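Local structure of oxidoreductase, iron/ascorbate family (Shewanella oneidensis, 3ON7) at residues Ile7-Ala12 and Asn32-Lys37; Gly215-Glu220 and Tyr264-Tyr269; Arg63-Gly68 and Tyr93-Ile98. The protein probably catalyses iron(II)-dependent reactions of 2-oxoglutarate and dioxygen, oxidising L-arginine to guanidine and glutamate semialdehyde and forming ethene. All coordinates share one frame; numbering follows the deposited sequence.

Interaction 1 of 3, residues Ile7-Ala12 and Asn32-Lys37; sequences IDYRAA and NHPIDK
Tyr9 and His33 bring the two backbones together, their CA atoms 5.5 Å apart, just beyond the ends of parallel strands 6-8 and 27-31. Helix 14-25 joins these neighbouring strands, making a beta-alpha-beta unit whose exits meet here at the surface. On leaving its strand, 7-12 enters a type I beta turn from Asp8 to Ala11, closed by Ala11 N to Asp8 O. Asp8 OD1 also accepts from Arg10 N, an Asx turn, and from Arg10 NE through its syn lone pair. With Arg10 NH2 on Asp8 OD2 at 2.8 Å, the guanidinium is gripped side-on by two nearly straight bonds. Held flat in this way, it stacks against the amide of Asn32, the planes 8° apart and Arg10 CZ 3.3 Å from Asn32 CG. The first side-chain bond of Tyr9 points toward 32-37, and with CG anti to the backbone N (chi1 175°) the ring meets Pro34. The Tyr9 hydroxyl bonds to Glu119 of helix 103-126, where Leu116 touches both Tyr9 and Pro34. The proline lies across the phenol ring: Pro34 CD stands 3.8 Å from the Tyr9 ring centroid, 13° off the normal, a CH-pi contact, while Pro34 CG comes 3.5 Å from Tyr9 CZ.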
loop_
_atom_site.group_PDB
_atom_site.type_symbol
_atom_site.label_atom_id
_atom_site.label_comp_id
_atom_site.label_asym_id
_atom_site.label_seq_id
_atom_site.Cartn_x
_atom_site.Cartn_y
_atom_site.Cartn_z
ATOM N N ILE B 7 28.132 6.292 29.202
ATOM C CA ILE B 7 27.609 6.588 30.538
ATOM C C ILE B 7 27.217 5.301 31.235
ATOM O O ILE B 7 26.419 4.542 30.718
ATOM C CB ILE B 7 26.392 7.512 30.477
ATOM C CG1 ILE B 7 26.791 8.865 29.874
ATOM C CG2 ILE B 7 25.831 7.710 31.874
ATOM C CD1 ILE B 7 25.627 9.666 29.331
ATOM N N ASP B 8 27.786 5.056 32.408
ATOM C CA ASP B 8 27.442 3.879 33.214
ATOM C C ASP B 8 26.059 4.039 33.834
ATOM O O ASP B 8 25.825 4.943 34.622
ATOM C CB ASP B 8 28.482 3.683 34.312
ATOM C CG ASP B 8 28.403 2.332 34.965
ATOM O OD1 ASP B 8 27.316 1.940 35.417
ATOM O OD2 ASP B 8 29.452 1.679 35.068
ATOM N N TYR B 9 25.155 3.142 33.464
ATOM C CA TYR B 9 23.761 3.162 33.903
ATOM C C TYR B 9 23.686 3.189 35.408
ATOM O O TYR B 9 22.786 3.794 35.970
ATOM C CB TYR B 9 23.059 1.909 33.379
ATOM C CG TYR B 9 21.634 1.706 33.846
ATOM C CD1 TYR B 9 20.569 2.330 33.187
ATOM C CD2 TYR B 9 21.337 0.865 34.923
ATOM C CE1 TYR B 9 19.263 2.124 33.595
ATOM C CE2 TYR B 9 20.022 0.677 35.349
ATOM C CZ TYR B 9 18.995 1.306 34.664
ATOM O OH TYR B 9 17.694 1.137 35.057
ATOM N N ARG B 10 24.639 2.528 36.057
ATOM C CA ARG B 10 24.605 2.371 37.506
ATOM C C ARG B 10 24.912 3.655 38.262
ATOM O O ARG B 10 24.474 3.796 39.402
ATOM C CB ARG B 10 25.563 1.262 37.959
ATOM C CG ARG B 10 25.218 -0.121 37.405
ATOM C CD ARG B 10 26.354 -1.099 37.596
ATOM N NE ARG B 10 27.586 -0.622 36.974
ATOM C CZ ARG B 10 28.748 -1.266 37.002
ATOM N NH1 ARG B 10 28.858 -2.431 37.620
ATOM N NH2 ARG B 10 29.807 -0.738 36.401
ATOM N N ALA B 11 25.647 4.587 37.646
ATOM C CA ALA B 11 26.005 5.837 38.329
ATOM C C ALA B 11 24.768 6.664 38.719
ATOM O O ALA B 11 23.736 6.629 38.037
ATOM C CB ALA B 11 26.925 6.647 37.473
ATOM N N ALA B 12 24.871 7.389 39.831
ATOM C CA ALA B 12 23.741 8.175 40.370
ATOM C C ALA B 12 23.319 9.309 39.440
ATOM O O ALA B 12 22.117 9.600 39.297
ATOM C CB ALA B 12 24.100 8.741 41.721
ATOM N N ASN B 32 26.509 -1.198 31.368
ATOM C CA ASN B 32 25.984 -1.858 32.562
ATOM C C ASN B 32 24.489 -1.644 32.754
ATOM O O ASN B 32 24.045 -1.303 33.843
ATOM C CB ASN B 32 26.736 -1.350 33.786
ATOM C CG ASN B 32 28.197 -1.701 33.732
ATOM O OD1 ASN B 32 29.011 -0.923 33.253
ATOM N ND2 ASN B 32 28.531 -2.899 34.188
ATOM N N HIS B 33 23.734 -1.803 31.675
ATOM C CA HIS B 33 22.273 -1.663 31.693
ATOM C C HIS B 33 21.624 -2.931 32.251
ATOM O O HIS B 33 22.303 -3.947 32.425
ATOM C CB HIS B 33 21.742 -1.363 30.272
ATOM C CG HIS B 33 22.191 -2.347 29.244
ATOM N ND1 HIS B 33 21.539 -3.540 29.019
ATOM C CD2 HIS B 33 23.257 -2.336 28.405
ATOM C CE1 HIS B 33 22.183 -4.221 28.084
ATOM N NE2 HIS B 33 23.228 -3.512 27.694
ATOM N N PRO B 34 20.311 -2.881 32.534
ATOM C CA PRO B 34 19.640 -4.011 33.167
ATOM C C PRO B 34 19.266 -5.190 32.290
ATOM O O PRO B 34 18.686 -6.134 32.796
ATOM C CB PRO B 34 18.335 -3.398 33.722
ATOM C CG PRO B 34 18.410 -1.965 33.480
ATOM C CD PRO B 34 19.411 -1.727 32.414
ATOM N N ILE B 35 19.549 -5.152 30.998
ATOM C CA ILE B 35 19.164 -6.259 30.146
ATOM C C ILE B 35 20.225 -7.358 30.201
ATOM O O ILE B 35 21.399 -7.154 29.845
ATOM C CB ILE B 35 18.891 -5.822 28.721
ATOM C CG1 ILE B 35 17.684 -4.869 28.677
ATOM C CG2 ILE B 35 18.603 -7.017 27.866
ATOM C CD1 ILE B 35 17.185 -4.575 27.274
ATOM N N ASP B 36 19.779 -8.521 30.663
ATOM C CA ASP B 36 20.638 -9.697 30.860
ATOM C C ASP B 36 21.530 -9.936 29.647
ATOM O O ASP B 36 21.046 -10.227 28.547
ATOM C CB ASP B 36 19.776 -10.931 31.141
ATOM C CG ASP B 36 20.599 -12.191 31.397
ATOM O OD1 ASP B 36 21.807 -12.086 31.772
ATOM O OD2 ASP B 36 20.010 -13.292 31.222
ATOM N N LYS B 37 22.830 -9.804 29.893
ATOM C CA LYS B 37 23.917 -9.952 28.915
ATOM C C LYS B 37 23.858 -11.283 28.171
ATOM O O LYS B 37 24.185 -11.396 26.970
ATOM C CB LYS B 37 25.259 -9.886 29.676
ATOM C CG LYS B 37 26.473 -9.472 28.846
ATOM C CD LYS B 37 27.653 -9.094 29.743
#

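Interaction 2 of 3, residues Gly215-Glu220 and Tyr264-Tyr269; sequences GDMLQE and YTADSY
Tyr264 meets Glu220 at a ring edge: Glu220 OE2 lies near the ring plane, 3.4 Å from Tyr264 CD2, and the carboxylate is turned 86° to the ring. The bend of Glu220 at chi2 (66°) brings the acid there, and Ser261 OG is the polar partner of OE2. Thr265 caps helix 266-277 in a capping box with Ser268: Thr265 OG1 accepts from Ser268 N at 3.0 Å, and Ser268 OG from Thr265 N. Ala266 receives the extended chain of Met217, a selenomethionine, whose SE lies 3.8 Å from Ala266 CB. Tyr269, with CG anti to its own N (chi1 -171°), reaches back between the helices. Its CD1 sits over the face of Tyr264, its CD2 is 3.9 Å from Met217 CG, and its hydroxyl approaches Asp216 CB. A water donates to Asp216 O at 2.7 Å and lies 3.3 Å from Tyr269 OH. Asp216 OD1 is hydrogen-bonded to Ser228 OG, and OD2 forms a salt bridge with Arg273, one turn beyond Tyr269. Asp216 is backbone-bonded to Asp176, which with His174 and His231 probably forms the family's iron-binding facial triad. Helix 266-277 lies against the short helix 216-221, which follows strand 210-214 of the main sheet.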
loop_
_atom_site.group_PDB
_atom_site.type_symbol
_atom_site.label_atom_id
_atom_site.label_comp_id
_atom_site.label_asym_id
_atom_site.label_seq_id
_atom_site.Cartn_x
_atom_site.Cartn_y
_atom_site.Cartn_z
ATOM N N GLY B 215 14.666 10.010 17.354
ATOM C CA GLY B 215 14.146 9.907 15.978
ATOM C C GLY B 215 13.288 11.123 15.612
ATOM O O GLY B 215 12.914 11.921 16.492
ATOM N N ASP B 216 12.985 11.277 14.316
ATOM C CA ASP B 216 12.309 12.486 13.818
ATOM C C ASP B 216 11.041 12.853 14.572
ATOM O O ASP B 216 10.752 14.036 14.785
ATOM C CB ASP B 216 11.951 12.349 12.338
ATOM C CG ASP B 216 13.156 12.436 11.450
ATOM O OD1 ASP B 216 14.222 12.798 11.989
ATOM O OD2 ASP B 216 13.042 12.127 10.238
HETATM N N MSE B 217 10.267 11.852 14.962
HETATM C CA MSE B 217 9.032 12.135 15.675
HETATM C C MSE B 217 9.223 12.747 17.082
HETATM O O MSE B 217 8.384 13.530 17.511
HETATM C CB MSE B 217 8.135 10.913 15.696
HETATM C CG MSE B 217 7.411 10.699 14.371
HETATM SE SE MSE B 217 6.506 9.010 14.399
HETATM C CE MSE B 217 6.029 8.891 12.531
ATOM N N LEU B 218 10.318 12.438 17.772
ATOM C CA LEU B 218 10.630 13.093 19.064
ATOM C C LEU B 218 11.249 14.475 18.858
ATOM O O LEU B 218 11.043 15.383 19.688
ATOM C CB LEU B 218 11.547 12.212 19.957
ATOM C CG LEU B 218 11.800 12.690 21.392
ATOM C CD1 LEU B 218 10.499 13.035 22.115
ATOM C CD2 LEU B 218 12.580 11.626 22.204
ATOM N N GLN B 219 11.996 14.641 17.761
ATOM C CA GLN B 219 12.448 15.972 17.370
ATOM C C GLN B 219 11.246 16.881 17.172
ATOM O O GLN B 219 11.210 18.008 17.694
ATOM C CB GLN B 219 13.316 15.949 16.120
ATOM C CG GLN B 219 13.880 17.319 15.764
ATOM C CD GLN B 219 14.811 17.320 14.551
ATOM O OE1 GLN B 219 15.825 16.640 14.527
ATOM N NE2 GLN B 219 14.488 18.141 13.567
ATOM N N GLU B 220 10.256 16.387 16.431
ATOM C CA GLU B 220 9.033 17.142 16.185
ATOM C C GLU B 220 8.269 17.397 17.480
ATOM O O GLU B 220 7.790 18.502 17.689
ATOM C CB GLU B 220 8.133 16.393 15.199
ATOM C CG GLU B 220 6.816 17.089 14.881
ATOM C CD GLU B 220 6.984 18.406 14.134
ATOM O OE1 GLU B 220 8.054 18.675 13.537
ATOM O OE2 GLU B 220 6.021 19.171 14.127
ATOM N N TYR B 264 1.340 17.998 13.246
ATOM C CA TYR B 264 1.272 16.583 12.937
ATOM C C TYR B 264 0.831 15.660 14.066
ATOM O O TYR B 264 1.181 15.849 15.226
ATOM C CB TYR B 264 2.663 16.079 12.524
ATOM C CG TYR B 264 3.342 16.781 11.367
ATOM C CD1 TYR B 264 3.042 16.442 10.050
ATOM C CD2 TYR B 264 4.349 17.714 11.589
ATOM C CE1 TYR B 264 3.711 17.050 8.986
ATOM C CE2 TYR B 264 5.025 18.312 10.545
ATOM C CZ TYR B 264 4.701 17.981 9.240
ATOM O OH TYR B 264 5.350 18.593 8.192
ATOM N N THR B 265 0.114 14.610 13.684
ATOM C CA THR B 265 0.082 13.368 14.442
ATOM C C THR B 265 1.173 12.449 13.874
ATOM O O THR B 265 1.775 12.745 12.835
ATOM C CB THR B 265 -1.256 12.662 14.281
ATOM O OG1 THR B 265 -1.464 12.411 12.893
ATOM C CG2 THR B 265 -2.395 13.509 14.826
ATOM N N ALA B 266 1.439 11.332 14.536
ATOM C CA ALA B 266 2.481 10.412 14.043
ATOM C C ALA B 266 2.052 9.871 12.669
ATOM O O ALA B 266 2.860 9.774 11.736
ATOM C CB ALA B 266 2.721 9.283 15.024
ATOM N N ASP B 267 0.769 9.555 12.554
ATOM C CA ASP B 267 0.187 9.087 11.310
ATOM C C ASP B 267 0.307 10.133 10.185
ATOM O O ASP B 267 0.733 9.810 9.097
ATOM C CB ASP B 267 -1.284 8.728 11.556
ATOM C CG ASP B 267 -1.897 7.910 10.420
ATOM O OD1 ASP B 267 -1.426 6.795 10.124
ATOM O OD2 ASP B 267 -2.879 8.390 9.836
ATOM N N SER B 268 -0.063 11.384 10.440
ATOM C CA SER B 268 0.008 12.398 9.389
ATOM C C SER B 268 1.445 12.753 9.077
ATOM O O SER B 268 1.740 13.201 7.974
ATOM C CB SER B 268 -0.805 13.663 9.754
ATOM O OG SER B 268 -0.158 14.439 10.763
ATOM N N TYR B 269 2.342 12.578 10.042
ATOM C CA TYR B 269 3.754 12.821 9.811
ATOM C C TYR B 269 4.311 11.774 8.845
ATOM O O TYR B 269 5.036 12.103 7.917
ATOM C CB TYR B 269 4.533 12.783 11.127
ATOM C CG TYR B 269 5.967 13.240 11.005
ATOM C CD1 TYR B 269 6.296 14.576 11.077
ATOM C CD2 TYR B 269 6.989 12.333 10.801
ATOM C CE1 TYR B 269 7.616 14.997 10.970
ATOM C CE2 TYR B 269 8.298 12.745 10.682
ATOM C CZ TYR B 269 8.609 14.078 10.763
ATOM O OH TYR B 269 9.926 14.490 10.642
HETATM O O HOH W 1 11.397 16.037 13.112
#

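Interaction 3 of 3, residues Arg63-Gly68 and Tyr93-Ile98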
loop_
_atom_site.group_PDB
_atom_site.type_symbol
_atom_site.label_atom_id
_atom_site.label_comp_id
_atom_site.label_asym_id
_atom_site.label_seq_id
_atom_site.Cartn_x
_atom_site.Cartn_y
_atom_site.Cartn_z
ATOM N N ARG B 63 3.498 -10.352 2.457
ATOM C CA ARG B 63 3.464 -9.234 1.533
ATOM C C ARG B 63 2.565 -8.122 2.018
ATOM O O ARG B 63 2.853 -6.967 1.769
ATOM C CB ARG B 63 3.018 -9.683 0.132
ATOM C CG ARG B 63 4.151 -9.948 -0.825
ATOM C CD ARG B 63 5.040 -11.066 -0.368
ATOM N NE ARG B 63 6.175 -11.232 -1.276
ATOM C CZ ARG B 63 7.288 -11.911 -0.992
ATOM N NH1 ARG B 63 7.449 -12.508 0.200
ATOM N NH2 ARG B 63 8.252 -11.988 -1.912
ATOM N N GLU B 64 1.475 -8.456 2.695
ATOM C CA GLU B 64 0.572 -7.421 3.178
ATOM C C GLU B 64 1.180 -6.580 4.274
ATOM O O GLU B 64 1.195 -5.355 4.166
ATOM C CB GLU B 64 -0.761 -8.005 3.671
ATOM C CG GLU B 64 -1.817 -6.929 3.827
ATOM C CD GLU B 64 -3.097 -7.402 4.456
ATOM O OE1 GLU B 64 -3.248 -8.617 4.729
ATOM O OE2 GLU B 64 -3.958 -6.524 4.680
ATOM N N THR B 65 1.670 -7.245 5.324
ATOM C CA THR B 65 2.090 -6.585 6.555
ATOM C C THR B 65 3.613 -6.553 6.810
ATOM O O THR B 65 4.062 -6.011 7.811
ATOM C CB THR B 65 1.384 -7.215 7.766
ATOM O OG1 THR B 65 1.616 -8.625 7.796
ATOM C CG2 THR B 65 -0.118 -6.990 7.669
ATOM N N HIS B 66 4.406 -7.115 5.906
ATOM C CA HIS B 66 5.869 -7.027 5.986
ATOM C C HIS B 66 6.480 -7.484 7.323
ATOM O O HIS B 66 7.480 -6.950 7.787
ATOM C CB HIS B 66 6.317 -5.618 5.588
ATOM C CG HIS B 66 6.013 -5.296 4.158
ATOM N ND1 HIS B 66 4.909 -4.562 3.782
ATOM C CD2 HIS B 66 6.635 -5.658 3.007
ATOM C CE1 HIS B 66 4.870 -4.470 2.461
ATOM N NE2 HIS B 66 5.893 -5.140 1.964
ATOM N N ASP B 67 5.874 -8.507 7.920
ATOM C CA ASP B 67 6.462 -9.213 9.037
ATOM C C ASP B 67 7.072 -10.519 8.528
ATOM O O ASP B 67 6.490 -11.191 7.663
ATOM C CB ASP B 67 5.425 -9.487 10.147
ATOM C CG ASP B 67 4.219 -10.336 9.687
ATOM O OD1 ASP B 67 3.578 -9.976 8.670
ATOM O OD2 ASP B 67 3.882 -11.344 10.373
ATOM N N GLY B 68 8.246 -10.876 9.051
ATOM C CA GLY B 68 8.894 -12.147 8.678
ATOM C C GLY B 68 10.286 -11.963 8.100
ATOM O O GLY B 68 10.955 -10.977 8.380
ATOM N N TYR B 93 7.527 -8.578 15.184
ATOM C CA TYR B 93 6.508 -7.888 15.978
ATOM C C TYR B 93 5.832 -8.877 16.918
ATOM O O TYR B 93 5.642 -10.021 16.550
ATOM C CB TYR B 93 5.400 -7.313 15.072
ATOM C CG TYR B 93 5.831 -6.302 14.052
ATOM C CD1 TYR B 93 5.871 -4.945 14.357
ATOM C CD2 TYR B 93 6.177 -6.695 12.771
ATOM C CE1 TYR B 93 6.262 -4.014 13.426
ATOM C CE2 TYR B 93 6.551 -5.781 11.820
ATOM C CZ TYR B 93 6.595 -4.439 12.147
ATOM O OH TYR B 93 6.980 -3.532 11.198
ATOM N N PRO B 94 5.410 -8.431 18.115
ATOM C CA PRO B 94 4.658 -9.305 19.033
ATOM C C PRO B 94 3.452 -9.987 18.374
ATOM O O PRO B 94 3.127 -11.135 18.690
ATOM C CB PRO B 94 4.162 -8.331 20.100
ATOM C CG PRO B 94 5.132 -7.209 20.071
ATOM C CD PRO B 94 5.601 -7.083 18.671
ATOM N N TRP B 95 2.810 -9.267 17.459
ATOM C CA TRP B 95 1.661 -9.762 16.716
ATOM C C TRP B 95 2.013 -10.582 15.475
ATOM O O TRP B 95 1.145 -11.214 14.864
ATOM C CB TRP B 95 0.772 -8.589 16.282
ATOM C CG TRP B 95 1.477 -7.483 15.535
ATOM C CD1 TRP B 95 1.896 -6.303 16.055
ATOM C CD2 TRP B 95 1.808 -7.447 14.142
ATOM N NE1 TRP B 95 2.458 -5.525 15.080
ATOM C CE2 TRP B 95 2.426 -6.205 13.895
ATOM C CE3 TRP B 95 1.632 -8.336 13.075
ATOM C CZ2 TRP B 95 2.896 -5.836 12.631
ATOM C CZ3 TRP B 95 2.107 -7.973 11.814
ATOM C CH2 TRP B 95 2.712 -6.719 11.602
ATOM N N GLY B 96 3.275 -10.580 15.096
ATOM C CA GLY B 96 3.645 -11.094 13.787
ATOM C C GLY B 96 4.195 -12.506 13.809
ATOM O O GLY B 96 4.191 -13.186 14.836
ATOM N N ARG B 97 4.693 -12.936 12.658
ATOM C CA ARG B 97 5.198 -14.280 12.529
ATOM C C ARG B 97 6.578 -14.396 13.101
ATOM O O ARG B 97 7.460 -13.623 12.771
ATOM C CB ARG B 97 5.257 -14.694 11.081
ATOM C CG ARG B 97 5.258 -16.187 10.993
ATOM C CD ARG B 97 5.300 -16.611 9.623
ATOM N NE ARG B 97 5.452 -18.035 9.504
ATOM C CZ ARG B 97 5.706 -18.633 8.348
ATOM N NH1 ARG B 97 5.837 -17.892 7.240
ATOM N NH2 ARG B 97 5.827 -19.960 8.296
ATOM N N ILE B 98 6.763 -15.401 13.945
ATOM C CA ILE B 98 8.047 -15.686 14.575
ATOM C C ILE B 98 8.217 -17.213 14.608
ATOM O O ILE B 98 7.279 -17.921 14.931
ATOM C CB ILE B 98 8.097 -15.136 16.018
ATOM C CG1 ILE B 98 7.656 -13.667 16.043
ATOM C CG2 ILE B 98 9.504 -15.263 16.574
ATOM C CD1 ILE B 98 7.603 -13.071 17.391
HETATM O O HOH W 2 7.481 -4.456 8.725
#
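Asp67 is the close-fitting centre of the contact, its buried carboxylate set against the turn that carries Gly96 and Arg97. Asp67 OD2 accepts from Arg97 N at 2.9 Å, using its anti lone pair with an N-H...O angle of 153°. The same oxygen lies 3.4 Å from Gly96 CA, and a CB at Gly96 would sit tightly, about 3.1 Å from Asp67 OD2. Because CG stands between the backbone N and the carbonyl carbon (chi1 60°), the acid faces this turn. Its other oxygen, OD1, accepts from Thr65 OG1, 34° out of the carboxylate plane, and from Asn62 ND2, so bonds to both oxygens fix the rotation of the group. An asparagine here would probably leave Thr65, Asn62 or Arg97 N without its acceptor, since one oxygen would become an NH2. Beside this, the contact with the aromatic wall is by van der Waals touch alone: Trp95 CZ3 approaches Asp67 CG at 3.8 Å, and Trp95 CH2 comes within 4.1 Å of Thr65 CB. The segments adjoin the antiparallel strands 68-70 and 88-92 at one edge of the main sheet, part of the double-stranded beta-helix expected for this family; the type I turn from Tyr93 to Gly96, closed by Gly96 N to Tyr93 O, begins directly after strand 88-92. At the Tyr93 ring edge one water donates to His66 O and Tyr93 OH, each at 2.7 Å, and Leu280 of a neighbouring subunit covers this side. On another flank the extended Arg97 chain leads away, leaving its CB 3.7 Å from Asp67 OD2.

Overall arrangement
From the N terminus, interaction 1 closes first, returning the chain after strand 6-8, helix 14-25 and strand 27-31. Interaction 3 follows, bringing 93-98 back to 63-68 across 24 residues that include strands 68-70 and 88-92. Interaction 2 comes last, joining 215-220 to the start of the C-terminal helix over a 43-residue excursion. The three are in series: none nests or crosses, and none touches another. Interactions 1 and 3, with centres 31 Å apart, mark opposite edges of the main sheet, whose outermost strands are 6-8 and 68-70; interaction 2 joins two helices. Between subunits, Asp267 of 264-269 accepts from Arg63 N of a neighbouring subunit, connecting interactions 2 and 3.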